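Local coordinates for virulence sensor protein BvgS (Bordetella pertussis, PDB 6ZJ8) that acts as a virulence sensor histidine kinase, whose PAS domain, the part described here, is implicated in passing the signal on toward the kinase, at residues L29-Y38 / L48-T56; R82-T90 / V105-Q116. All blocks are in the same frame, centred on the assembly; numbering follows the deposited sequence.

Contact 1 (L29-Y38 / L48-T56); sequences LIDGTPNPIY and LCNDAYLDT
N50 reaches across to T33, N35 and I37 and uses both ends of its carboxamide, which is why asparagine suits the place: one flat group carries a double donor and an acceptor. ND2 gives one N-H to T33 OG1 at 2.7 Å and the other to the carbonyl N35 O, also at 2.7 Å, both partners lying close to the amide plane. OD1 takes I37 N at 3.0 Å and, as N-cap of helix 51-57, Y53 N; the two donors come from opposite faces of its plane. CG stands between the backbone N and the carbonyl carbon (chi1 64°), which turns OD1 toward Y53 N and I37 N, and ND2 toward the loop 33-35. T33 OG1 passes the chain of bonds on by donating to L29 O.

Backbone bonds frame this side chain. N50 N binds I37 O, and D51 N binds I30 O at 2.8 Å. A water bridges the same I30 O and T33 O to A52 N, so a further amide of the first helical turn is satisfied. Y38 pairs with C49 as an antiparallel non-hydrogen-bonded pair.

Apolar contacts flank the polar centre. A52 CB packs 3.8 Å from P36 CD and also touches the carbonyl P34 O, small enough to let the loop 33-36 pass close over the first helical turn. L48 CD1 meets L29 CD2 at 3.8 Å, and the Y38 and Y53 rings meet obliquely, planes 70° apart.

D31 OD1 and D51 OD2 are 2.5 Å apart, close enough to suggest that one acid may hold a proton; R27 forms a salt bridge with D31 OD2. Gripped by four bonds, the N50 amide can hardly rotate, and it ties the link between helix 17-31 and the PAS sheet to the N-terminus of helix 51-57.

Contact 2 (R82-T90 / V105-Q116); sequences REMHEFLLT and VTLHGRTRHVYQ
V105 lays its CG1 methyl over one face of the F87 ring, 3.7 Å from the centroid and 25° off the normal, a CH-pi contact. The branch gets there because CG1 is anti to the backbone N (chi1 174°), while CG2 lies by E86 O. L107 CD2 and V114 CG1 approach the ring obliquely, and R112 CD comes to its edge. A flat, wholly apolar ring suits this place, where the last turn of helix 79-87 lies over strands 99-107 and 110-122.

Beside the ring, two glutamates offer aliphatic stems to the strand: E83 CG lies 3.7 Å from L107 CD1, and E86 CB 3.8 Å from V105 CG1. Their carboxylates also lie against these methyls.

At the helix end Q116 NE2 reaches two carbonyls, F87 O at 2.8 Å and E86 O at 3.0 Å; both bonds are weak, the second bent to 120°. L89 CD2 packs against Q116 OE1 at 3.4 Å.

Further out, R112 holds the hairpin: NH2 donates to L107 O and NE to R110 O, 3.1 Å away, bracing the type I' turn that joins the strands. One face of its guanidinium is covered by L107 CD2. W135 and F57 bring their rings to F87, the latter at about a right angle, and W135 also touches V114 and Q116.

Chemically the contact is a hydrocarbon seat with a thin polar margin: F87, with the largest buried area of the contact, probably does most to set the helix on these strands, while the glutamine amide supplies donors to carbonyls at the helix end.

In the fold
Both contacts involve helices and strands of the same antiparallel sheet of the PAS fold, but at different places and by different means. Contact 1 lies nearer the chain centre yet is only partly buried, joining helix 17-31 and strand 37-41 to strand 46-49 and helix 51-57 largely through well-aligned hydrogen bonds. Contact 2 is the more buried, seating helix 79-87 on strands 99-107 and 110-122 toward the opposite edge of the sheet, since 46-49 and 99-107 are its outermost strands, chiefly through apolar side chains with weak bonds at the margin. Their centres are 15 Å apart, and they touch: Y38 packs on L88, Y53 on M84, and T56 on L107. Helices 51-57 and 79-87 are successive in the chain.

Contact 1 (L29-Y38 / L48-T56)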
loop_
_atom_site.group_PDB
_atom_site.type_symbol
_atom_site.label_atom_id
_atom_site.label_comp_id
_atom_site.label_asym_id
_atom_site.label_seq_id
_atom_site.Cartn_x
_atom_site.Cartn_y
_atom_site.Cartn_z
ATOM N N LEU A 29 2.814 11.760 -7.130
ATOM C CA LEU A 29 3.010 10.398 -6.645
ATOM C C LEU A 29 2.298 10.170 -5.318
ATOM O O LEU A 29 1.756 9.085 -5.073
ATOM C CB LEU A 29 4.504 10.106 -6.505
ATOM C CG LEU A 29 4.867 8.826 -5.752
ATOM C CD1 LEU A 29 4.201 7.619 -6.396
ATOM C CD2 LEU A 29 6.373 8.650 -5.712
ATOM N N ILE A 30 2.285 11.175 -4.451
ATOM C CA ILE A 30 1.763 11.032 -3.098
ATOM C C ILE A 30 0.334 11.545 -2.986
ATOM O O ILE A 30 -0.523 10.883 -2.400
ATOM C CB ILE A 30 2.702 11.745 -2.098
ATOM C CG1 ILE A 30 4.001 10.946 -1.963
ATOM C CG2 ILE A 30 2.016 11.918 -0.753
ATOM C CD1 ILE A 30 5.120 11.701 -1.303
ATOM N N ASP A 31 0.053 12.719 -3.545
ATOM C CA ASP A 31 -1.278 13.304 -3.473
ATOM C C ASP A 31 -2.153 12.955 -4.668
ATOM O O ASP A 31 -3.325 13.346 -4.687
ATOM C CB ASP A 31 -1.191 14.833 -3.366
ATOM C CG ASP A 31 -0.750 15.305 -1.998
ATOM O OD1 ASP A 31 -0.833 14.517 -1.033
ATOM O OD2 ASP A 31 -0.329 16.479 -1.887
ATOM N N GLY A 32 -1.629 12.242 -5.663
ATOM C CA GLY A 32 -2.368 12.074 -6.898
ATOM C C GLY A 32 -2.262 10.719 -7.561
ATOM O O GLY A 32 -2.301 10.628 -8.793
ATOM N N THR A 33 -2.127 9.657 -6.772
ATOM C CA THR A 33 -2.208 8.309 -7.306
ATOM C C THR A 33 -3.331 7.553 -6.613
ATOM O O THR A 33 -3.450 7.622 -5.378
ATOM C CB THR A 33 -0.877 7.547 -7.147
ATOM O OG1 THR A 33 -0.419 7.623 -5.792
ATOM C CG2 THR A 33 0.179 8.135 -8.069
ATOM N N PRO A 34 -4.184 6.837 -7.356
ATOM C CA PRO A 34 -5.405 6.285 -6.754
ATOM C C PRO A 34 -5.190 5.015 -5.950
ATOM O O PRO A 34 -5.922 4.768 -4.987
ATOM C CB PRO A 34 -6.301 6.025 -7.974
ATOM C CG PRO A 34 -5.354 5.772 -9.087
ATOM C CD PRO A 34 -4.133 6.612 -8.814
ATOM N N ASN A 35 -4.207 4.203 -6.322
ATOM C CA ASN A 35 -4.026 2.958 -5.584
ATOM C C ASN A 35 -2.951 3.112 -4.514
ATOM O O ASN A 35 -1.949 3.801 -4.735
ATOM C CB ASN A 35 -3.636 1.821 -6.530
ATOM C CG ASN A 35 -4.730 1.486 -7.522
ATOM O OD1 ASN A 35 -5.912 1.469 -7.179
ATOM N ND2 ASN A 35 -4.342 1.224 -8.763
ATOM N N PRO A 36 -3.129 2.499 -3.343
ATOM C CA PRO A 36 -2.082 2.567 -2.316
ATOM C C PRO A 36 -0.743 2.063 -2.832
ATOM O O PRO A 36 -0.660 1.021 -3.486
ATOM C CB PRO A 36 -2.628 1.671 -1.200
ATOM C CG PRO A 36 -4.104 1.762 -1.346
ATOM C CD PRO A 36 -4.357 1.863 -2.828
ATOM N N ILE A 37 0.310 2.814 -2.523
ATOM C CA ILE A 37 1.672 2.408 -2.840
ATOM C C ILE A 37 2.580 2.897 -1.722
ATOM O O ILE A 37 2.364 3.973 -1.155
ATOM C CB ILE A 37 2.136 2.946 -4.210
ATOM C CG1 ILE A 37 3.531 2.403 -4.537
ATOM C CG2 ILE A 37 2.163 4.462 -4.213
ATOM C CD1 ILE A 37 4.025 2.781 -5.904
ATOM N N TYR A 38 3.594 2.095 -1.406
ATOM C CA TYR A 38 4.541 2.409 -0.349
ATOM C C TYR A 38 5.930 1.955 -0.774
ATOM O O TYR A 38 6.100 1.233 -1.759
ATOM C CB TYR A 38 4.155 1.733 0.971
ATOM C CG TYR A 38 4.044 0.229 0.850
ATOM C CD1 TYR A 38 5.158 -0.586 1.012
ATOM C CD2 TYR A 38 2.829 -0.375 0.559
ATOM C CE1 TYR A 38 5.059 -1.965 0.894
ATOM C CE2 TYR A 38 2.721 -1.748 0.438
ATOM C CZ TYR A 38 3.838 -2.537 0.604
ATOM O OH TYR A 38 3.725 -3.903 0.483
ATOM N N LEU A 48 8.124 5.794 2.052
ATOM C CA LEU A 48 7.150 6.552 1.286
ATOM C C LEU A 48 5.818 5.824 1.320
ATOM O O LEU A 48 5.765 4.592 1.362
ATOM C CB LEU A 48 7.614 6.749 -0.163
ATOM C CG LEU A 48 6.684 7.529 -1.094
ATOM C CD1 LEU A 48 7.499 8.337 -2.090
ATOM C CD2 LEU A 48 5.733 6.600 -1.837
ATOM N N CYS A 49 4.743 6.606 1.312
ATOM C CA CYS A 49 3.396 6.069 1.178
ATOM C C CYS A 49 2.494 7.194 0.699
ATOM O O CYS A 49 2.550 8.305 1.234
ATOM C CB CYS A 49 2.894 5.484 2.502
ATOM S SG CYS A 49 3.281 6.462 3.960
ATOM N N ASN A 50 1.683 6.911 -0.316
ATOM C CA ASN A 50 0.815 7.931 -0.879
ATOM C C ASN A 50 -0.441 8.084 -0.022
ATOM O O ASN A 50 -0.637 7.385 0.975
ATOM C CB ASN A 50 0.477 7.592 -2.329
ATOM C CG ASN A 50 -0.321 6.309 -2.465
ATOM O OD1 ASN A 50 -0.440 5.524 -1.521
ATOM N ND2 ASN A 50 -0.860 6.080 -3.656
ATOM N N ASP A 51 -1.301 9.028 -0.415
ATOM C CA ASP A 51 -2.504 9.300 0.364
ATOM C C ASP A 51 -3.512 8.162 0.271
ATOM O O ASP A 51 -4.318 7.978 1.188
ATOM C CB ASP A 51 -3.144 10.604 -0.103
ATOM C CG ASP A 51 -2.291 11.814 0.203
ATOM O OD1 ASP A 51 -1.292 11.673 0.943
ATOM O OD2 ASP A 51 -2.621 12.905 -0.300
ATOM N N ALA A 52 -3.495 7.399 -0.824
ATOM C CA ALA A 52 -4.353 6.222 -0.903
ATOM C C ALA A 52 -3.993 5.227 0.190
ATOM O O ALA A 52 -4.875 4.621 0.811
ATOM C CB ALA A 52 -4.235 5.574 -2.281
ATOM N N TYR A 53 -2.695 5.053 0.442
ATOM C CA TYR A 53 -2.242 4.238 1.562
ATOM C C TYR A 53 -2.718 4.827 2.885
ATOM O O TYR A 53 -3.417 4.168 3.665
ATOM C CB TYR A 53 -0.714 4.138 1.526
ATOM C CG TYR A 53 -0.122 3.203 2.551
ATOM C CD1 TYR A 53 -0.071 3.552 3.891
ATOM C CD2 TYR A 53 0.401 1.975 2.175
ATOM C CE1 TYR A 53 0.468 2.699 4.830
ATOM C CE2 TYR A 53 0.944 1.116 3.106
ATOM C CZ TYR A 53 0.976 1.482 4.431
ATOM O OH TYR A 53 1.520 0.628 5.361
ATOM N N LEU A 54 -2.355 6.086 3.145
ATOM C CA LEU A 54 -2.619 6.688 4.448
ATOM C C LEU A 54 -4.112 6.787 4.733
ATOM O O LEU A 54 -4.551 6.541 5.862
ATOM C CB LEU A 54 -1.972 8.072 4.515
ATOM C CG LEU A 54 -0.453 8.088 4.338
ATOM C CD1 LEU A 54 0.069 9.512 4.240
ATOM C CD2 LEU A 54 0.211 7.341 5.491
ATOM N N ASP A 55 -4.911 7.153 3.727
ATOM C CA ASP A 55 -6.335 7.375 3.958
ATOM C C ASP A 55 -7.107 6.074 4.142
ATOM O O ASP A 55 -8.197 6.094 4.723
ATOM C CB ASP A 55 -6.935 8.181 2.806
ATOM C CG ASP A 55 -6.538 9.648 2.848
ATOM O OD1 ASP A 55 -5.812 10.048 3.782
ATOM O OD2 ASP A 55 -6.956 10.404 1.946
ATOM N N THR A 56 -6.580 4.949 3.659
ATOM C CA THR A 56 -7.188 3.663 3.979
ATOM C C THR A 56 -7.364 3.510 5.483
ATOM O O THR A 56 -8.365 2.952 5.950
ATOM C CB THR A 56 -6.328 2.521 3.434
ATOM O OG1 THR A 56 -6.333 2.556 2.002
ATOM C CG2 THR A 56 -6.852 1.168 3.921
HETATM O O HOH W 1 -2.619 8.910 -3.250
#

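Contact 2 (R82-T90 / V105-Q116)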
loop_
_atom_site.group_PDB
_atom_site.type_symbol
_atom_site.label_atom_id
_atom_site.label_comp_id
_atom_site.label_asym_id
_atom_site.label_seq_id
_atom_site.Cartn_x
_atom_site.Cartn_y
_atom_site.Cartn_z
ATOM N N ARG A 82 -1.552 -3.469 13.397
ATOM C CA ARG A 82 -2.304 -4.680 13.085
ATOM C C ARG A 82 -3.011 -4.553 11.740
ATOM O O ARG A 82 -2.913 -5.440 10.885
ATOM C CB ARG A 82 -3.306 -4.967 14.205
ATOM C CG ARG A 82 -4.123 -6.233 14.014
ATOM C CD ARG A 82 -4.997 -6.528 15.228
ATOM N NE ARG A 82 -5.915 -5.434 15.532
ATOM C CZ ARG A 82 -6.987 -5.128 14.805
ATOM N NH1 ARG A 82 -7.280 -5.825 13.713
ATOM N NH2 ARG A 82 -7.763 -4.115 15.165
ATOM N N GLU A 83 -3.720 -3.442 11.531
ATOM C CA GLU A 83 -4.463 -3.256 10.287
ATOM C C GLU A 83 -3.532 -3.209 9.083
ATOM O O GLU A 83 -3.813 -3.820 8.046
ATOM C CB GLU A 83 -5.296 -1.980 10.375
ATOM C CG GLU A 83 -6.268 -1.965 11.546
ATOM C CD GLU A 83 -6.837 -0.590 11.809
ATOM O OE1 GLU A 83 -6.339 0.384 11.203
ATOM O OE2 GLU A 83 -7.778 -0.480 12.625
ATOM N N MET A 84 -2.412 -2.492 9.199
ATOM C CA MET A 84 -1.487 -2.400 8.075
ATOM C C MET A 84 -0.886 -3.757 7.738
ATOM O O MET A 84 -0.669 -4.073 6.562
ATOM C CB MET A 84 -0.379 -1.399 8.390
ATOM C CG MET A 84 -0.870 0.025 8.505
ATOM S SD MET A 84 0.473 1.218 8.503
ATOM C CE MET A 84 -0.466 2.733 8.604
ATOM N N HIS A 85 -0.602 -4.573 8.757
ATOM C CA HIS A 85 0.012 -5.873 8.509
ATOM C C HIS A 85 -0.827 -6.706 7.549
ATOM O O HIS A 85 -0.286 -7.442 6.715
ATOM C CB HIS A 85 0.211 -6.619 9.828
ATOM C CG HIS A 85 1.021 -7.871 9.694
ATOM N ND1 HIS A 85 0.478 -9.129 9.847
ATOM C CD2 HIS A 85 2.332 -8.058 9.415
ATOM C CE1 HIS A 85 1.421 -10.036 9.671
ATOM N NE2 HIS A 85 2.556 -9.413 9.406
ATOM N N GLU A 86 -2.154 -6.597 7.645
ATOM C CA GLU A 86 -3.026 -7.385 6.781
ATOM C C GLU A 86 -2.868 -6.984 5.317
ATOM O O GLU A 86 -2.850 -7.846 4.430
ATOM C CB GLU A 86 -4.477 -7.231 7.239
ATOM C CG GLU A 86 -4.750 -7.858 8.604
ATOM C CD GLU A 86 -6.090 -7.454 9.191
ATOM O OE1 GLU A 86 -6.270 -7.607 10.419
ATOM O OE2 GLU A 86 -6.964 -6.980 8.433
ATOM N N PHE A 87 -2.742 -5.685 5.043
ATOM C CA PHE A 87 -2.627 -5.229 3.664
ATOM C C PHE A 87 -1.244 -5.477 3.079
ATOM O O PHE A 87 -1.108 -5.602 1.857
ATOM C CB PHE A 87 -2.953 -3.738 3.571
ATOM C CG PHE A 87 -4.407 -3.426 3.748
ATOM C CD1 PHE A 87 -4.930 -3.192 5.006
ATOM C CD2 PHE A 87 -5.252 -3.365 2.653
ATOM C CE1 PHE A 87 -6.271 -2.902 5.168
ATOM C CE2 PHE A 87 -6.591 -3.074 2.808
ATOM C CZ PHE A 87 -7.102 -2.843 4.066
ATOM N N LEU A 88 -0.216 -5.537 3.920
ATOM C CA LEU A 88 1.142 -5.746 3.446
ATOM C C LEU A 88 1.419 -7.234 3.272
ATOM O O LEU A 88 0.614 -8.093 3.640
ATOM C CB LEU A 88 2.146 -5.130 4.419
ATOM C CG LEU A 88 1.945 -3.641 4.699
ATOM C CD1 LEU A 88 2.776 -3.222 5.890
ATOM C CD2 LEU A 88 2.304 -2.811 3.482
ATOM N N LEU A 89 2.579 -7.533 2.699
ATOM C CA LEU A 89 3.038 -8.899 2.512
ATOM C C LEU A 89 4.176 -9.197 3.479
ATOM O O LEU A 89 4.927 -8.302 3.878
ATOM C CB LEU A 89 3.503 -9.132 1.073
ATOM C CG LEU A 89 2.423 -9.015 -0.005
ATOM C CD1 LEU A 89 2.998 -9.348 -1.371
ATOM C CD2 LEU A 89 1.240 -9.918 0.313
ATOM N N THR A 90 4.291 -10.469 3.853
ATOM C CA THR A 90 5.323 -10.884 4.792
ATOM C C THR A 90 6.710 -10.637 4.205
ATOM O O THR A 90 6.901 -10.593 2.985
ATOM C CB THR A 90 5.152 -12.363 5.146
ATOM O OG1 THR A 90 3.777 -12.628 5.452
ATOM C CG2 THR A 90 6.005 -12.727 6.351
ATOM N N VAL A 105 -9.438 -8.629 3.246
ATOM C CA VAL A 105 -8.998 -7.909 4.432
ATOM C C VAL A 105 -10.193 -7.172 5.011
ATOM O O VAL A 105 -10.992 -6.588 4.271
ATOM C CB VAL A 105 -7.853 -6.925 4.120
ATOM C CG1 VAL A 105 -7.533 -6.084 5.348
ATOM C CG2 VAL A 105 -6.622 -7.679 3.658
ATOM N N THR A 106 -10.311 -7.198 6.334
ATOM C CA THR A 106 -11.430 -6.594 7.043
ATOM C C THR A 106 -10.936 -5.377 7.809
ATOM O O THR A 106 -9.974 -5.467 8.577
ATOM C CB THR A 106 -12.079 -7.601 7.994
ATOM O OG1 THR A 106 -12.505 -8.751 7.250
ATOM C CG2 THR A 106 -13.278 -6.985 8.691
ATOM N N LEU A 107 -11.603 -4.245 7.601
ATOM C CA LEU A 107 -11.179 -2.977 8.179
ATOM C C LEU A 107 -12.385 -2.053 8.225
ATOM O O LEU A 107 -13.082 -1.895 7.218
ATOM C CB LEU A 107 -10.049 -2.347 7.353
ATOM C CG LEU A 107 -9.588 -0.951 7.776
ATOM C CD1 LEU A 107 -8.857 -1.007 9.103
ATOM C CD2 LEU A 107 -8.709 -0.336 6.697
ATOM N N HIS A 108 -12.626 -1.446 9.386
ATOM C CA HIS A 108 -13.730 -0.504 9.552
ATOM C C HIS A 108 -15.070 -1.175 9.259
ATOM O O HIS A 108 -15.972 -0.576 8.667
ATOM C CB HIS A 108 -13.539 0.726 8.658
ATOM C CG HIS A 108 -12.241 1.438 8.877
ATOM N ND1 HIS A 108 -11.612 2.155 7.881
ATOM C CD2 HIS A 108 -11.458 1.551 9.977
ATOM C CE1 HIS A 108 -10.494 2.676 8.357
ATOM N NE2 HIS A 108 -10.377 2.325 9.625
ATOM N N GLY A 109 -15.196 -2.436 9.667
ATOM C CA GLY A 109 -16.410 -3.192 9.452
ATOM C C GLY A 109 -16.663 -3.624 8.025
ATOM O O GLY A 109 -17.710 -4.228 7.759
ATOM N N ARG A 110 -15.748 -3.343 7.100
ATOM C CA ARG A 110 -15.911 -3.669 5.689
ATOM C C ARG A 110 -14.802 -4.619 5.259
ATOM O O ARG A 110 -13.627 -4.382 5.561
ATOM C CB ARG A 110 -15.889 -2.396 4.826
ATOM C CG ARG A 110 -17.273 -1.880 4.453
ATOM C CD ARG A 110 -17.247 -0.531 3.731
ATOM N NE ARG A 110 -16.094 -0.372 2.849
ATOM C CZ ARG A 110 -15.083 0.470 3.060
ATOM N NH1 ARG A 110 -15.062 1.257 4.130
ATOM N NH2 ARG A 110 -14.087 0.530 2.190
ATOM N N THR A 111 -15.175 -5.686 4.554
ATOM C CA THR A 111 -14.225 -6.668 4.048
ATOM C C THR A 111 -13.957 -6.396 2.573
ATOM O O THR A 111 -14.893 -6.333 1.769
ATOM C CB THR A 111 -14.752 -8.093 4.232
ATOM O OG1 THR A 111 -15.044 -8.327 5.618
ATOM C CG2 THR A 111 -13.722 -9.109 3.761
ATOM N N ARG A 112 -12.680 -6.236 2.222
ATOM C CA ARG A 112 -12.271 -5.905 0.865
ATOM C C ARG A 112 -11.385 -7.009 0.307
ATOM O O ARG A 112 -10.486 -7.504 0.993
ATOM C CB ARG A 112 -11.504 -4.577 0.811
ATOM C CG ARG A 112 -12.051 -3.486 1.704
ATOM C CD ARG A 112 -11.204 -3.341 2.959
ATOM N NE ARG A 112 -11.846 -2.486 3.948
ATOM C CZ ARG A 112 -11.756 -1.161 3.976
ATOM N NH1 ARG A 112 -11.044 -0.509 3.063
ATOM N NH2 ARG A 112 -12.386 -0.486 4.926
ATOM N N HIS A 113 -11.646 -7.386 -0.942
ATOM C CA HIS A 113 -10.745 -8.243 -1.699
ATOM C C HIS A 113 -9.666 -7.368 -2.326
ATOM O O HIS A 113 -9.979 -6.440 -3.081
ATOM C CB HIS A 113 -11.527 -9.002 -2.766
ATOM C CG HIS A 113 -10.695 -9.947 -3.574
ATOM N ND1 HIS A 113 -11.022 -10.309 -4.862
ATOM C CD2 HIS A 113 -9.553 -10.612 -3.274
ATOM C CE1 HIS A 113 -10.118 -11.154 -5.323
ATOM N NE2 HIS A 113 -9.215 -11.354 -4.380
ATOM N N VAL A 114 -8.402 -7.643 -2.005
ATOM C CA VAL A 114 -7.294 -6.794 -2.426
ATOM C C VAL A 114 -6.271 -7.625 -3.184
ATOM O O VAL A 114 -6.051 -8.805 -2.897
ATOM C CB VAL A 114 -6.625 -6.084 -1.226
ATOM C CG1 VAL A 114 -7.612 -5.151 -0.548
ATOM C CG2 VAL A 114 -6.068 -7.103 -0.236
ATOM N N TYR A 115 -5.640 -6.984 -4.164
ATOM C CA TYR A 115 -4.558 -7.567 -4.949
ATOM C C TYR A 115 -3.261 -6.906 -4.497
ATOM O O TYR A 115 -3.050 -5.713 -4.742
ATOM C CB TYR A 115 -4.809 -7.356 -6.441
ATOM C CG TYR A 115 -3.835 -8.073 -7.345
ATOM C CD1 TYR A 115 -3.885 -9.451 -7.493
ATOM C CD2 TYR A 115 -2.875 -7.371 -8.062
ATOM C CE1 TYR A 115 -3.001 -10.115 -8.319
ATOM C CE2 TYR A 115 -1.984 -8.028 -8.894
ATOM C CZ TYR A 115 -2.052 -9.400 -9.020
ATOM O OH TYR A 115 -1.170 -10.062 -9.844
ATOM N N GLN A 116 -2.397 -7.677 -3.842
ATOM C CA GLN A 116 -1.185 -7.170 -3.216
ATOM C C GLN A 116 0.040 -7.490 -4.065
ATOM O O GLN A 116 0.097 -8.519 -4.743
ATOM C CB GLN A 116 -1.014 -7.776 -1.821
ATOM C CG GLN A 116 -2.217 -7.601 -0.910
ATOM C CD GLN A 116 -2.223 -8.592 0.236
ATOM O OE1 GLN A 116 -2.195 -9.804 0.021
ATOM N NE2 GLN A 116 -2.255 -8.083 1.460
#